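DNA polymerase sliding clamp 2 (Sulfolobus tokodaii, PDB 3AIZ) forms part of a ring-shaped sliding clamp that encircles DNA and tethers DNA polymerase and other proteins to it. Local coordinates at residues I159-E171 and S179-N191. Numbering follows the deposited sequence.
Sequences ISADENTVTLSTE and SLLKQDKPLKSLN
Leu190 lays its CD2 methyl over one face of the flat Asn164–Thr165 peptide, 3.7 Å from Asn164 C, while Lys182 CB lies 3.9 Å from Asn164 O, beyond the carbonyl oxygen. At the N-H edge Asp162 OD1 weakly accepts from Thr165 N, and from Asn164 N in an Asx turn. This peptide leads into an antiparallel β-hairpin, strands 165-172 and 175-183, in the C-terminal domain of a PCNA clamp. Its hydrogen-bonded pairs include Val166–Leu181 and Leu168–Ser179. Val166 N gives Leu181 O a nearly straight bond (2.8 Å, 174°), and Leu181 N repays Val166 O; both donors lie in the carbonyl plane.

The face bearing Val166, Leu168 and Leu181 is buried and mostly apolar. β-Branched Val166 suits a strand: CG1 stands anti to the backbone N (chi1 179°), leaving CG2 to reach Leu190 CD1 at 3.6 Å. Leucine's longer branches let Leu168 CD1 meet Leu181 CD1 at 4.2 Å, against Ile146 of helix 140-150. Small Ser179 fits with OG against Leu168 CB; a weak hydrogen bond links OG and Tyr177 OH. On the more open face, Thr167 and Leu180 lie side by side, Leu180 CD2 3.7 Å from Thr167 CG2. Ser179 and Leu180 also pair with a strand of the PCNA3 chain, continuing the sheet across the interface.

Within 179-191, Gln183 NE2 donates from above the carbonyl plane to Lys188 O (3.1 Å) and from above the carboxylate plane to Asp184 OD1 (2.8 Å).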
ATOM      1  N   ILE A 159      17.956  -1.743 -42.163  1.00 28.38           N
ATOM      2  CA  ILE A 159      18.371  -0.361 -41.978  1.00 30.59           C
ATOM      3  C   ILE A 159      19.240   0.085 -43.151  1.00 30.96           C
ATOM      4  O   ILE A 159      20.111  -0.654 -43.608  1.00 31.44           O
ATOM      5  CB  ILE A 159      19.120  -0.160 -40.642  1.00 30.35           C
ATOM      6  CG1 ILE A 159      19.348   1.329 -40.373  1.00 32.09           C
ATOM      7  CG2 ILE A 159      20.437  -0.918 -40.640  1.00 28.89           C
ATOM      8  CD1 ILE A 159      19.869   1.623 -38.983  1.00 31.83           C
ATOM      9  N   SER A 160      18.983   1.290 -43.646  1.00 28.95           N
ATOM     10  CA  SER A 160      19.724   1.824 -44.781  1.00 32.19           C
ATOM     11  C   SER A 160      19.698   3.344 -44.748  1.00 34.13           C
ATOM     12  O   SER A 160      18.770   3.942 -44.210  1.00 34.24           O
ATOM     13  CB  SER A 160      19.129   1.320 -46.097  1.00 34.90           C
ATOM     14  OG  SER A 160      17.824   1.830 -46.293  1.00 32.08           O
ATOM     15  N   ALA A 161      20.715   3.970 -45.327  1.00 34.58           N
ATOM     16  CA  ALA A 161      20.808   5.422 -45.281  1.00 40.14           C
ATOM     17  C   ALA A 161      21.413   6.023 -46.541  1.00 43.19           C
ATOM     18  O   ALA A 161      22.338   5.465 -47.127  1.00 44.32           O
ATOM     19  CB  ALA A 161      21.600   5.863 -44.054  1.00 41.63           C
ATOM     20  N   ASP A 162      20.866   7.160 -46.955  1.00 47.95           N
ATOM     21  CA  ASP A 162      21.491   7.982 -47.980  1.00 52.48           C
ATOM     22  C   ASP A 162      22.175   9.145 -47.276  1.00 58.06           C
ATOM     23  O   ASP A 162      22.434   9.078 -46.075  1.00 58.04           O
ATOM     24  CB  ASP A 162      20.464   8.475 -49.004  1.00 55.25           C
ATOM     25  CG  ASP A 162      19.352   9.295 -48.374  1.00 61.98           C
ATOM     26  OD1 ASP A 162      19.546   9.809 -47.253  1.00 60.79           O
ATOM     27  OD2 ASP A 162      18.281   9.431 -49.006  1.00 61.40           O
ATOM     28  N   GLU A 163      22.455  10.217 -48.007  1.00 60.61           N
ATOM     29  CA  GLU A 163      23.214  11.327 -47.443  1.00 64.72           C
ATOM     30  C   GLU A 163      22.495  12.037 -46.291  1.00 62.14           C
ATOM     31  O   GLU A 163      23.141  12.602 -45.409  1.00 61.89           O
ATOM     32  CB  GLU A 163      23.592  12.335 -48.533  1.00 74.34           C
ATOM     33  CG  GLU A 163      24.521  13.443 -48.057  1.00 76.62           C
ATOM     34  CD  GLU A 163      24.931  14.383 -49.173  1.00 84.96           C
ATOM     35  OE1 GLU A 163      24.508  14.160 -50.327  1.00 89.01           O
ATOM     36  OE2 GLU A 163      25.678  15.345 -48.896  1.00 83.40           O
ATOM     37  N   ASN A 164      21.164  12.001 -46.292  1.00 55.48           N
ATOM     38  CA  ASN A 164      20.393  12.783 -45.324  1.00 55.06           C
ATOM     39  C   ASN A 164      19.326  12.018 -44.539  1.00 51.66           C
ATOM     40  O   ASN A 164      18.629  12.604 -43.713  1.00 51.08           O
ATOM     41  CB  ASN A 164      19.742  13.984 -46.017  1.00 57.65           C
ATOM     42  CG  ASN A 164      20.754  15.005 -46.496  1.00 65.34           C
ATOM     43  OD1 ASN A 164      21.907  15.008 -46.062  1.00 68.98           O
ATOM     44  ND2 ASN A 164      20.324  15.885 -47.394  1.00 66.50           N
ATOM     45  N   THR A 165      19.197  10.719 -44.787  1.00 48.26           N
ATOM     46  CA  THR A 165      18.105   9.957 -44.187  1.00 42.82           C
ATOM     47  C   THR A 165      18.481   8.523 -43.826  1.00 40.03           C
ATOM     48  O   THR A 165      19.058   7.800 -44.635  1.00 43.64           O
ATOM     49  CB  THR A 165      16.877   9.921 -45.121  1.00 48.80           C
ATOM     50  OG1 THR A 165      16.421  11.258 -45.371  1.00 53.49           O
ATOM     51  CG2 THR A 165      15.749   9.116 -44.495  1.00 45.30           C
ATOM     52  N   VAL A 166      18.143   8.118 -42.605  1.00 35.54           N
ATOM     53  CA  VAL A 166      18.299   6.730 -42.185  1.00 34.68           C
ATOM     54  C   VAL A 166      16.927   6.067 -42.141  1.00 33.32           C
ATOM     55  O   VAL A 166      15.990   6.601 -41.550  1.00 35.23           O
ATOM     56  CB  VAL A 166      18.972   6.617 -40.802  1.00 33.86           C
ATOM     57  CG1 VAL A 166      19.096   5.160 -40.388  1.00 29.55           C
ATOM     58  CG2 VAL A 166      20.339   7.280 -40.820  1.00 33.77           C
ATOM     59  N   THR A 167      16.814   4.901 -42.768  1.00 32.42           N
ATOM     60  CA  THR A 167      15.527   4.232 -42.915  1.00 29.93           C
ATOM     61  C   THR A 167      15.538   2.820 -42.334  1.00 31.61           C
ATOM     62  O   THR A 167      16.461   2.047 -42.578  1.00 32.49           O
ATOM     63  CB  THR A 167      15.116   4.150 -44.398  1.00 31.61           C
ATOM     64  OG1 THR A 167      15.024   5.472 -44.946  1.00 33.29           O
ATOM     65  CG2 THR A 167      13.779   3.447 -44.548  1.00 35.80           C
ATOM     66  N   LEU A 168      14.505   2.493 -41.562  1.00 30.23           N
ATOM     67  CA  LEU A 168      14.336   1.141 -41.040  1.00 30.56           C
ATOM     68  C   LEU A 168      13.033   0.545 -41.563  1.00 33.26           C
ATOM     69  O   LEU A 168      11.999   1.210 -41.556  1.00 34.03           O
ATOM     70  CB  LEU A 168      14.346   1.139 -39.508  1.00 32.65           C
ATOM     71  CG  LEU A 168      15.634   1.580 -38.807  1.00 31.20           C
ATOM     72  CD1 LEU A 168      15.763   3.096 -38.804  1.00 31.03           C
ATOM     73  CD2 LEU A 168      15.680   1.044 -37.387  1.00 25.54           C
ATOM     74  N   SER A 169      13.084  -0.704 -42.017  1.00 33.87           N
ATOM     75  CA  SER A 169      11.923  -1.338 -42.638  1.00 30.04           C
ATOM     76  C   SER A 169      11.746  -2.797 -42.232  1.00 32.55           C
ATOM     77  O   SER A 169      12.717  -3.544 -42.123  1.00 36.70           O
ATOM     78  CB  SER A 169      12.022  -1.249 -44.162  1.00 28.04           C
ATOM     79  OG  SER A 169      12.009   0.098 -44.598  1.00 35.89           O
ATOM     80  N   THR A 170      10.497  -3.196 -42.018  1.00 32.65           N
ATOM     81  CA  THR A 170      10.166  -4.589 -41.741  1.00 35.55           C
ATOM     82  C   THR A 170       8.857  -4.976 -42.420  1.00 36.98           C
ATOM     83  O   THR A 170       8.050  -4.113 -42.763  1.00 36.95           O
ATOM     84  CB  THR A 170      10.044  -4.862 -40.231  1.00 35.31           C
ATOM     85  OG1 THR A 170       9.008  -4.042 -39.675  1.00 36.47           O
ATOM     86  CG2 THR A 170      11.351  -4.562 -39.529  1.00 40.00           C
ATOM     87  N   GLU A 171       8.655  -6.275 -42.606  1.00 39.87           N
ATOM     88  CA  GLU A 171       7.455  -6.780 -43.263  1.00 40.73           C
ATOM     89  C   GLU A 171       7.085  -8.155 -42.722  1.00 42.59           C
ATOM     90  O   GLU A 171       7.925  -9.051 -42.657  1.00 41.70           O
ATOM     91  CB  GLU A 171       7.666  -6.846 -44.779  1.00 42.20           C
ATOM     92  CG  GLU A 171       6.439  -7.288 -45.574  1.00 57.64           C
ATOM     93  CD  GLU A 171       6.197  -8.790 -45.514  1.00 64.12           C
ATOM     94  OE1 GLU A 171       7.186  -9.553 -45.465  1.00 60.99           O
ATOM     95  OE2 GLU A 171       5.016  -9.206 -45.524  1.00 54.22           O
ATOM     96  N   SER A 179      10.160   3.467 -40.598  1.00 34.96           N
ATOM     97  CA  SER A 179      10.435   4.733 -39.929  1.00 34.35           C
ATOM     98  C   SER A 179      11.592   5.464 -40.600  1.00 35.91           C
ATOM     99  O   SER A 179      12.461   4.842 -41.211  1.00 36.76           O
ATOM    100  CB  SER A 179      10.741   4.509 -38.448  1.00 34.13           C
ATOM    101  OG  SER A 179      11.839   3.630 -38.277  1.00 35.42           O
ATOM    102  N   LEU A 180      11.594   6.787 -40.483  1.00 38.19           N
ATOM    103  CA  LEU A 180      12.633   7.608 -41.093  1.00 36.77           C
ATOM    104  C   LEU A 180      13.291   8.509 -40.058  1.00 38.92           C
ATOM    105  O   LEU A 180      12.617   9.273 -39.366  1.00 40.00           O
ATOM    106  CB  LEU A 180      12.048   8.459 -42.221  1.00 37.82           C
ATOM    107  CG  LEU A 180      11.282   7.707 -43.310  1.00 42.48           C
ATOM    108  CD1 LEU A 180      10.663   8.681 -44.302  1.00 48.20           C
ATOM    109  CD2 LEU A 180      12.191   6.716 -44.021  1.00 38.69           C
ATOM    110  N   LEU A 181      14.611   8.414 -39.956  1.00 38.30           N
ATOM    111  CA  LEU A 181      15.363   9.253 -39.034  1.00 34.99           C
ATOM    112  C   LEU A 181      16.215  10.248 -39.812  1.00 35.67           C
ATOM    113  O   LEU A 181      16.989   9.865 -40.688  1.00 39.12           O
ATOM    114  CB  LEU A 181      16.238   8.392 -38.123  1.00 36.60           C
ATOM    115  CG  LEU A 181      15.520   7.241 -37.415  1.00 35.48           C
ATOM    116  CD1 LEU A 181      16.460   6.515 -36.466  1.00 30.95           C
ATOM    117  CD2 LEU A 181      14.297   7.749 -36.670  1.00 37.57           C
ATOM    118  N   LYS A 182      16.060  11.527 -39.495  1.00 37.48           N
ATOM    119  CA  LYS A 182      16.795  12.582 -40.181  1.00 39.07           C
ATOM    120  C   LYS A 182      17.408  13.531 -39.160  1.00 41.15           C
ATOM    121  O   LYS A 182      17.113  13.446 -37.968  1.00 41.44           O
ATOM    122  CB  LYS A 182      15.866  13.353 -41.122  1.00 40.28           C
ATOM    123  CG  LYS A 182      14.924  12.464 -41.922  1.00 46.91           C
ATOM    124  CD  LYS A 182      14.022  13.266 -42.848  1.00 53.23           C
ATOM    125  CE  LYS A 182      14.791  13.808 -44.044  1.00 63.41           C
ATOM    126  NZ  LYS A 182      13.882  14.380 -45.079  1.00 64.21           N
ATOM    127  N   GLN A 183      18.264  14.434 -39.629  1.00 41.54           N
ATOM    128  CA  GLN A 183      18.868  15.433 -38.757  1.00 38.30           C
ATOM    129  C   GLN A 183      17.794  16.231 -38.024  1.00 40.80           C
ATOM    130  O   GLN A 183      16.775  16.598 -38.608  1.00 42.65           O
ATOM    131  CB  GLN A 183      19.757  16.378 -39.565  1.00 40.67           C
ATOM    132  CG  GLN A 183      20.395  17.480 -38.741  1.00 39.82           C
ATOM    133  CD  GLN A 183      21.374  16.943 -37.718  1.00 42.71           C
ATOM    134  OE1 GLN A 183      22.199  16.080 -38.025  1.00 41.87           O
ATOM    135  NE2 GLN A 183      21.290  17.452 -36.494  1.00 39.72           N
ATOM    136  N   ASP A 184      18.027  16.489 -36.740  1.00 42.78           N
ATOM    137  CA  ASP A 184      17.098  17.260 -35.914  1.00 41.59           C
ATOM    138  C   ASP A 184      15.731  16.593 -35.786  1.00 41.73           C
ATOM    139  O   ASP A 184      14.788  17.191 -35.269  1.00 43.51           O
ATOM    140  CB  ASP A 184      16.931  18.679 -36.463  1.00 44.53           C
ATOM    141  CG  ASP A 184      18.217  19.479 -36.415  1.00 50.96           C
ATOM    142  OD1 ASP A 184      19.136  19.094 -35.662  1.00 52.33           O
ATOM    143  OD2 ASP A 184      18.305  20.498 -37.133  1.00 56.07           O
ATOM    144  N   LYS A 185      15.625  15.354 -36.255  1.00 41.84           N
ATOM    145  CA  LYS A 185      14.364  14.627 -36.195  1.00 42.38           C
ATOM    146  C   LYS A 185      14.556  13.138 -36.460  1.00 42.33           C
ATOM    147  O   LYS A 185      14.296  12.665 -37.567  1.00 41.29           O
ATOM    148  CB  LYS A 185      13.365  15.211 -37.197  1.00 39.49           C
ATOM    149  CG  LYS A 185      11.990  14.562 -37.158  1.00 44.04           C
ATOM    150  CD  LYS A 185      11.082  15.112 -38.248  1.00 45.50           C
ATOM    151  CE  LYS A 185       9.728  14.419 -38.236  1.00 49.16           C
ATOM    152  NZ  LYS A 185       8.845  14.896 -39.337  1.00 58.40           N
ATOM    153  N   PRO A 186      15.005  12.390 -35.440  1.00 42.07           N
ATOM    154  CA  PRO A 186      15.357  12.888 -34.108  1.00 38.14           C
ATOM    155  C   PRO A 186      16.865  12.956 -33.930  1.00 38.25           C
ATOM    156  O   PRO A 186      17.342  13.329 -32.859  1.00 38.11           O
ATOM    157  CB  PRO A 186      14.810  11.794 -33.181  1.00 40.15           C
ATOM    158  CG  PRO A 186      14.404  10.626 -34.099  1.00 43.65           C
ATOM    159  CD  PRO A 186      14.970  10.923 -35.449  1.00 40.07           C
ATOM    160  N   LEU A 187      17.602  12.584 -34.971  1.00 39.12           N
ATOM    161  CA  LEU A 187      19.055  12.481 -34.892  1.00 36.07           C
ATOM    162  C   LEU A 187      19.707  13.793 -34.472  1.00 37.62           C
ATOM    163  O   LEU A 187      19.423  14.849 -35.036  1.00 38.42           O
ATOM    164  CB  LEU A 187      19.630  12.022 -36.234  1.00 33.43           C
ATOM    165  CG  LEU A 187      19.010  10.762 -36.842  1.00 33.26           C
ATOM    166  CD1 LEU A 187      19.637  10.455 -38.190  1.00 34.78           C
ATOM    167  CD2 LEU A 187      19.153   9.578 -35.901  1.00 32.68           C
ATOM    168  N   LYS A 188      20.578  13.718 -33.472  1.00 36.48           N
ATOM    169  CA  LYS A 188      21.364  14.869 -33.053  1.00 35.03           C
ATOM    170  C   LYS A 188      22.516  15.087 -34.027  1.00 36.00           C
ATOM    171  O   LYS A 188      22.997  16.207 -34.198  1.00 36.98           O
ATOM    172  CB  LYS A 188      21.907  14.661 -31.639  1.00 37.03           C
ATOM    173  CG  LYS A 188      20.837  14.427 -30.589  1.00 37.83           C
ATOM    174  CD  LYS A 188      21.451  14.313 -29.204  1.00 40.36           C
ATOM    175  CE  LYS A 188      20.382  14.142 -28.137  1.00 45.09           C
ATOM    176  NZ  LYS A 188      20.974  14.099 -26.772  1.00 46.78           N
ATOM    177  N   SER A 189      22.954  14.002 -34.661  1.00 34.44           N
ATOM    178  CA  SER A 189      24.026  14.062 -35.648  1.00 38.03           C
ATOM    179  C   SER A 189      23.928  12.895 -36.624  1.00 36.98           C
ATOM    180  O   SER A 189      23.499  11.802 -36.257  1.00 35.49           O
ATOM    181  CB  SER A 189      25.393  14.050 -34.960  1.00 39.18           C
ATOM    182  OG  SER A 189      25.641  12.798 -34.345  1.00 38.69           O
ATOM    183  N   LEU A 190      24.329  13.134 -37.868  1.00 38.86           N
ATOM    184  CA  LEU A 190      24.288  12.102 -38.898  1.00 37.36           C
ATOM    185  C   LEU A 190      25.502  12.193 -39.818  1.00 37.79           C
ATOM    186  O   LEU A 190      25.768  13.237 -40.412  1.00 39.64           O
ATOM    187  CB  LEU A 190      22.998  12.211 -39.713  1.00 35.03           C
ATOM    188  CG  LEU A 190      22.835  11.225 -40.872  1.00 36.56           C
ATOM    189  CD1 LEU A 190      22.870   9.792 -40.369  1.00 35.76           C
ATOM    190  CD2 LEU A 190      21.546  11.496 -41.628  1.00 37.67           C
ATOM    191  N   ASN A 191      26.238  11.092 -39.928  1.00 39.21           N
ATOM    192  CA  ASN A 191      27.423  11.039 -40.773  1.00 41.69           C
ATOM    193  C   ASN A 191      27.335   9.897 -41.781  1.00 42.98           C
ATOM    194  O   ASN A 191      27.465   8.728 -41.419  1.00 43.04           O
ATOM    195  CB  ASN A 191      28.685  10.889 -39.918  1.00 43.67           C
ATOM    196  CG  ASN A 191      28.875  12.043 -38.948  1.00 51.86           C
ATOM    197  OD1 ASN A 191      28.373  13.146 -39.169  1.00 52.68           O
ATOM    198  ND2 ASN A 191      29.608  11.794 -37.867  1.00 56.22           N
TER